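Local coordinates for probable dehydrogenase (Bordetella bronchiseptica, PDB 3MOI), which is a putative oxidoreductase of the GFO/IDH/MocA family that probably uses NAD(H) or NADP(H), its substrate being unknown, at residues Ile175-Thr188 / Trp364-Leu376. Sequence-based numbering, arbitrary orientation.
Sequences IYNQLPHQIDSIKT and WGKDTLEVCLAVL
K187 stretches across the indole of W364, its ammonium group over one face: NZ lies 3.9 Å from the centroid of the five-membered ring, a cation-pi contact, while CE makes a CH-pi contact with the six-membered ring. A bend at chi3 (-84°) turns NZ toward D367, where it forms a salt bridge with OD2 at 2.7 Å, reaching the anti side of the carboxylate from 30° out of its plane. Weak bonds run from NZ to T368 OG1 and to W364 O. T368 fits as a knob among P180, I183, D184 and K187; its OG1 donates to D184 OD1 at 2.7 Å, and W364 NE1 adds a weak bond to the same oxygen.

Beyond this polar end the interface turns apolar. I183 CD1 packs against V371 CG1 at 3.5 Å, C372 SG touches P180 CG, and I175 meets C372, V375 and L376. The Y176 ring takes L369 CD1 at its edge.

Further out, R387 pairs with D367 OD1. The axes of segments 179-188 and 364-376 approach to 10.1 Å, with 120° between their N-to-C directions. In this GFO/IDH/MocA C-terminal domain, helix 362-381 returns from late in the chain to join helix 179-190 in one layer on the large mixed sheet: I183 and K187 touch I194 of strand 194-202, and L179 and V375 both reach C214 of strand 213-220.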
loop_
_atom_site.group_PDB
_atom_site.type_symbol
_atom_site.label_atom_id
_atom_site.label_comp_id
_atom_site.label_asym_id
_atom_site.label_seq_id
_atom_site.Cartn_x
_atom_site.Cartn_y
_atom_site.Cartn_z
ATOM N N ILE A 175 17.449 2.330 2.919
ATOM C CA ILE A 175 17.591 2.245 1.498
ATOM C C ILE A 175 18.472 1.062 1.089
ATOM O O ILE A 175 18.234 0.367 0.056
ATOM C CB ILE A 175 18.200 3.531 0.866
ATOM C CG1 ILE A 175 17.283 4.771 1.022
ATOM C CG2 ILE A 175 18.512 3.304 -0.674
ATOM C CD1 ILE A 175 15.837 4.515 1.010
ATOM N N TYR A 176 19.493 0.826 1.864
ATOM C CA TYR A 176 20.417 -0.240 1.533
ATOM C C TYR A 176 20.203 -1.547 2.318
ATOM O O TYR A 176 20.726 -2.601 1.955
ATOM C CB TYR A 176 21.818 0.252 1.839
ATOM C CG TYR A 176 22.292 1.386 1.011
ATOM C CD1 TYR A 176 22.467 1.226 -0.379
ATOM C CD2 TYR A 176 22.664 2.616 1.601
ATOM C CE1 TYR A 176 22.946 2.282 -1.164
ATOM C CE2 TYR A 176 23.114 3.693 0.818
ATOM C CZ TYR A 176 23.284 3.513 -0.557
ATOM O OH TYR A 176 23.826 4.522 -1.349
ATOM N N ASN A 177 19.466 -1.468 3.412
ATOM C CA ASN A 177 19.376 -2.600 4.371
ATOM C C ASN A 177 17.974 -3.227 4.422
ATOM O O ASN A 177 17.765 -4.258 5.083
ATOM C CB ASN A 177 19.832 -2.089 5.737
ATOM C CG ASN A 177 21.281 -1.584 5.684
ATOM O OD1 ASN A 177 22.202 -2.373 5.544
ATOM N ND2 ASN A 177 21.480 -0.260 5.749
ATOM N N GLN A 178 16.996 -2.586 3.773
ATOM C CA GLN A 178 15.617 -3.089 3.809
ATOM C C GLN A 178 14.935 -3.078 2.406
ATOM O O GLN A 178 14.424 -4.086 1.905
ATOM C CB GLN A 178 14.835 -2.287 4.828
ATOM C CG GLN A 178 15.246 -2.536 6.317
ATOM C CD GLN A 178 14.811 -3.950 6.786
ATOM O OE1 GLN A 178 15.543 -4.939 6.626
ATOM N NE2 GLN A 178 13.601 -4.045 7.288
ATOM N N LEU A 179 14.953 -1.944 1.752
ATOM C CA LEU A 179 14.338 -1.834 0.459
ATOM C C LEU A 179 14.821 -2.944 -0.524
ATOM O O LEU A 179 14.046 -3.448 -1.325
ATOM C CB LEU A 179 14.654 -0.448 -0.080
ATOM C CG LEU A 179 13.566 0.615 0.034
ATOM C CD1 LEU A 179 12.643 0.455 1.249
ATOM C CD2 LEU A 179 14.120 2.050 -0.109
ATOM N N PRO A 180 16.102 -3.350 -0.450
ATOM C CA PRO A 180 16.469 -4.395 -1.404
ATOM C C PRO A 180 15.604 -5.659 -1.281
ATOM O O PRO A 180 15.334 -6.332 -2.284
ATOM C CB PRO A 180 17.976 -4.659 -1.128
ATOM C CG PRO A 180 18.488 -3.344 -0.686
ATOM C CD PRO A 180 17.278 -2.739 0.169
ATOM N N HIS A 181 15.112 -5.956 -0.092
ATOM C CA HIS A 181 14.222 -7.113 0.053
ATOM C C HIS A 181 12.934 -6.960 -0.769
ATOM O O HIS A 181 12.480 -7.908 -1.417
ATOM C CB HIS A 181 13.902 -7.359 1.522
ATOM C CG HIS A 181 15.077 -7.763 2.351
ATOM N ND1 HIS A 181 15.932 -8.793 1.989
ATOM C CD2 HIS A 181 15.486 -7.339 3.572
ATOM C CE1 HIS A 181 16.870 -8.929 2.914
ATOM N NE2 HIS A 181 16.606 -8.080 3.903
ATOM N N GLN A 182 12.397 -5.767 -0.831
ATOM C CA GLN A 182 11.208 -5.567 -1.617
ATOM C C GLN A 182 11.575 -5.512 -3.082
ATOM O O GLN A 182 10.900 -6.091 -3.929
ATOM C CB GLN A 182 10.498 -4.279 -1.179
ATOM C CG GLN A 182 9.945 -4.369 0.231
ATOM C CD GLN A 182 9.425 -3.111 0.773
ATOM O OE1 GLN A 182 10.080 -2.115 0.694
ATOM N NE2 GLN A 182 8.235 -3.138 1.376
ATOM N N ILE A 183 12.664 -4.829 -3.403
ATOM C CA ILE A 183 12.995 -4.667 -4.771
ATOM C C ILE A 183 13.263 -6.052 -5.327
ATOM O O ILE A 183 12.789 -6.380 -6.391
ATOM C CB ILE A 183 14.222 -3.776 -4.952
ATOM C CG1 ILE A 183 13.957 -2.343 -4.472
ATOM C CG2 ILE A 183 14.708 -3.748 -6.431
ATOM C CD1 ILE A 183 15.249 -1.515 -4.412
ATOM N N ASP A 184 14.033 -6.873 -4.622
ATOM C CA ASP A 184 14.377 -8.183 -5.171
ATOM C C ASP A 184 13.155 -9.056 -5.311
ATOM O O ASP A 184 13.073 -9.864 -6.243
ATOM C CB ASP A 184 15.387 -8.916 -4.303
ATOM C CG ASP A 184 16.772 -8.291 -4.353
ATOM O OD1 ASP A 184 17.130 -7.659 -5.369
ATOM O OD2 ASP A 184 17.485 -8.414 -3.346
ATOM N N SER A 185 12.187 -8.883 -4.398
ATOM C CA SER A 185 10.984 -9.696 -4.466
ATOM C C SER A 185 10.160 -9.299 -5.672
ATOM O O SER A 185 9.579 -10.176 -6.376
ATOM C CB SER A 185 10.184 -9.578 -3.173
ATOM O OG SER A 185 11.034 -10.040 -2.114
ATOM N N ILE A 186 10.117 -7.993 -5.919
ATOM C CA ILE A 186 9.352 -7.492 -7.054
ATOM C C ILE A 186 9.974 -8.037 -8.327
ATOM O O ILE A 186 9.301 -8.614 -9.130
ATOM C CB ILE A 186 9.302 -6.000 -7.041
ATOM C CG1 ILE A 186 8.415 -5.513 -5.874
ATOM C CG2 ILE A 186 8.771 -5.478 -8.304
ATOM C CD1 ILE A 186 8.563 -4.043 -5.580
ATOM N N LYS A 187 11.272 -7.936 -8.493
ATOM C CA LYS A 187 11.897 -8.561 -9.630
ATOM C C LYS A 187 11.674 -10.078 -9.744
ATOM O O LYS A 187 11.515 -10.621 -10.848
ATOM C CB LYS A 187 13.360 -8.309 -9.568
ATOM C CG LYS A 187 13.739 -6.818 -9.749
ATOM C CD LYS A 187 15.159 -6.765 -10.319
ATOM C CE LYS A 187 16.179 -6.857 -9.316
ATOM N NZ LYS A 187 17.509 -6.717 -9.948
ATOM N N THR A 188 11.721 -10.768 -8.627
ATOM C CA THR A 188 11.569 -12.198 -8.648
ATOM C C THR A 188 10.139 -12.617 -9.054
ATOM O O THR A 188 9.954 -13.419 -9.959
ATOM C CB THR A 188 11.883 -12.763 -7.283
ATOM O OG1 THR A 188 13.286 -12.606 -6.987
ATOM C CG2 THR A 188 11.482 -14.236 -7.202
ATOM N N TRP A 364 22.552 -8.947 -11.169
ATOM C CA TRP A 364 21.276 -8.717 -10.602
ATOM C C TRP A 364 21.483 -7.840 -9.406
ATOM O O TRP A 364 20.745 -6.912 -9.177
ATOM C CB TRP A 364 20.683 -10.052 -10.232
ATOM C CG TRP A 364 19.563 -10.053 -9.255
ATOM C CD1 TRP A 364 19.634 -9.800 -7.910
ATOM C CD2 TRP A 364 18.233 -10.475 -9.505
ATOM N NE1 TRP A 364 18.388 -9.928 -7.333
ATOM C CE2 TRP A 364 17.518 -10.359 -8.296
ATOM C CE3 TRP A 364 17.561 -10.913 -10.644
ATOM C CZ2 TRP A 364 16.200 -10.707 -8.198
ATOM C CZ3 TRP A 364 16.271 -11.237 -10.546
ATOM C CH2 TRP A 364 15.584 -11.126 -9.344
ATOM N N GLY A 365 22.495 -8.146 -8.625
ATOM C CA GLY A 365 22.923 -7.295 -7.502
ATOM C C GLY A 365 23.201 -5.844 -7.895
ATOM O O GLY A 365 22.615 -4.902 -7.284
ATOM N N LYS A 366 24.023 -5.645 -8.939
ATOM C CA LYS A 366 24.317 -4.258 -9.370
ATOM C C LYS A 366 23.027 -3.560 -9.712
ATOM O O LYS A 366 22.811 -2.405 -9.312
ATOM C CB LYS A 366 25.267 -4.169 -10.574
ATOM C CG LYS A 366 25.548 -2.735 -11.048
ATOM C CD LYS A 366 26.498 -2.686 -12.245
ATOM C CE LYS A 366 26.957 -1.244 -12.536
ATOM N NZ LYS A 366 27.871 -1.192 -13.757
ATOM N N ASP A 367 22.183 -4.277 -10.425
ATOM C CA ASP A 367 20.895 -3.783 -10.801
ATOM C C ASP A 367 20.042 -3.358 -9.611
ATOM O O ASP A 367 19.461 -2.253 -9.613
ATOM C CB ASP A 367 20.166 -4.774 -11.697
ATOM C CG ASP A 367 18.816 -4.239 -12.129
ATOM O OD1 ASP A 367 18.717 -3.566 -13.223
ATOM O OD2 ASP A 367 17.881 -4.426 -11.320
ATOM N N THR A 368 20.044 -4.146 -8.541
ATOM C CA THR A 368 19.339 -3.723 -7.341
ATOM C C THR A 368 20.025 -2.502 -6.729
ATOM O O THR A 368 19.369 -1.523 -6.240
ATOM C CB THR A 368 19.251 -4.867 -6.363
ATOM O OG1 THR A 368 18.391 -5.847 -6.931
ATOM C CG2 THR A 368 18.708 -4.424 -4.981
ATOM N N LEU A 369 21.345 -2.496 -6.739
ATOM C CA LEU A 369 22.030 -1.288 -6.237
ATOM C C LEU A 369 21.539 -0.096 -7.068
ATOM O O LEU A 369 21.168 0.914 -6.486
ATOM C CB LEU A 369 23.529 -1.451 -6.278
ATOM C CG LEU A 369 24.432 -0.247 -5.998
ATOM C CD1 LEU A 369 24.275 0.349 -4.580
ATOM C CD2 LEU A 369 25.821 -0.682 -6.240
ATOM N N GLU A 370 21.383 -0.226 -8.400
ATOM C CA GLU A 370 21.014 0.974 -9.185
ATOM C C GLU A 370 19.642 1.407 -8.861
ATOM O O GLU A 370 19.357 2.587 -8.859
ATOM C CB GLU A 370 21.138 0.778 -10.670
ATOM C CG GLU A 370 22.585 0.691 -11.110
ATOM C CD GLU A 370 22.780 0.236 -12.540
ATOM O OE1 GLU A 370 21.785 -0.048 -13.239
ATOM O OE2 GLU A 370 23.944 0.179 -13.006
ATOM N N VAL A 371 18.765 0.453 -8.570
ATOM C CA VAL A 371 17.407 0.834 -8.211
ATOM C C VAL A 371 17.410 1.586 -6.870
ATOM O O VAL A 371 16.777 2.615 -6.743
ATOM C CB VAL A 371 16.482 -0.384 -8.155
ATOM C CG1 VAL A 371 15.158 -0.009 -7.545
ATOM C CG2 VAL A 371 16.332 -1.013 -9.577
ATOM N N CYS A 372 18.143 1.097 -5.882
ATOM C CA CYS A 372 18.336 1.905 -4.675
ATOM C C CYS A 372 18.848 3.328 -4.978
ATOM O O CYS A 372 18.327 4.312 -4.426
ATOM C CB CYS A 372 19.355 1.266 -3.744
ATOM S SG CYS A 372 18.850 -0.340 -3.074
ATOM N N LEU A 373 19.850 3.467 -5.847
ATOM C CA LEU A 373 20.380 4.819 -6.150
ATOM C C LEU A 373 19.301 5.681 -6.773
ATOM O O LEU A 373 19.243 6.883 -6.513
ATOM C CB LEU A 373 21.632 4.794 -7.059
ATOM C CG LEU A 373 22.878 4.120 -6.386
ATOM C CD1 LEU A 373 24.029 3.829 -7.359
ATOM C CD2 LEU A 373 23.389 4.902 -5.188
ATOM N N ALA A 374 18.414 5.076 -7.542
ATOM C CA ALA A 374 17.397 5.828 -8.233
ATOM C C ALA A 374 16.339 6.298 -7.228
ATOM O O ALA A 374 15.769 7.399 -7.364
ATOM C CB ALA A 374 16.802 5.008 -9.388
ATOM N N VAL A 375 16.119 5.518 -6.177
ATOM C CA VAL A 375 15.271 5.963 -5.060
ATOM C C VAL A 375 15.890 7.200 -4.394
ATOM O O VAL A 375 15.187 8.193 -4.113
ATOM C CB VAL A 375 15.074 4.846 -4.020
ATOM C CG1 VAL A 375 14.476 5.423 -2.726
ATOM C CG2 VAL A 375 14.162 3.707 -4.629
ATOM N N LEU A 376 17.202 7.179 -4.165
ATOM C CA LEU A 376 17.835 8.345 -3.578
ATOM C C LEU A 376 17.710 9.549 -4.515
ATOM O O LEU A 376 17.316 10.608 -4.034
ATOM C CB LEU A 376 19.291 8.109 -3.196
ATOM C CG LEU A 376 19.558 7.219 -1.964
ATOM C CD1 LEU A 376 21.019 6.720 -1.966
ATOM C CD2 LEU A 376 19.208 7.919 -0.646
#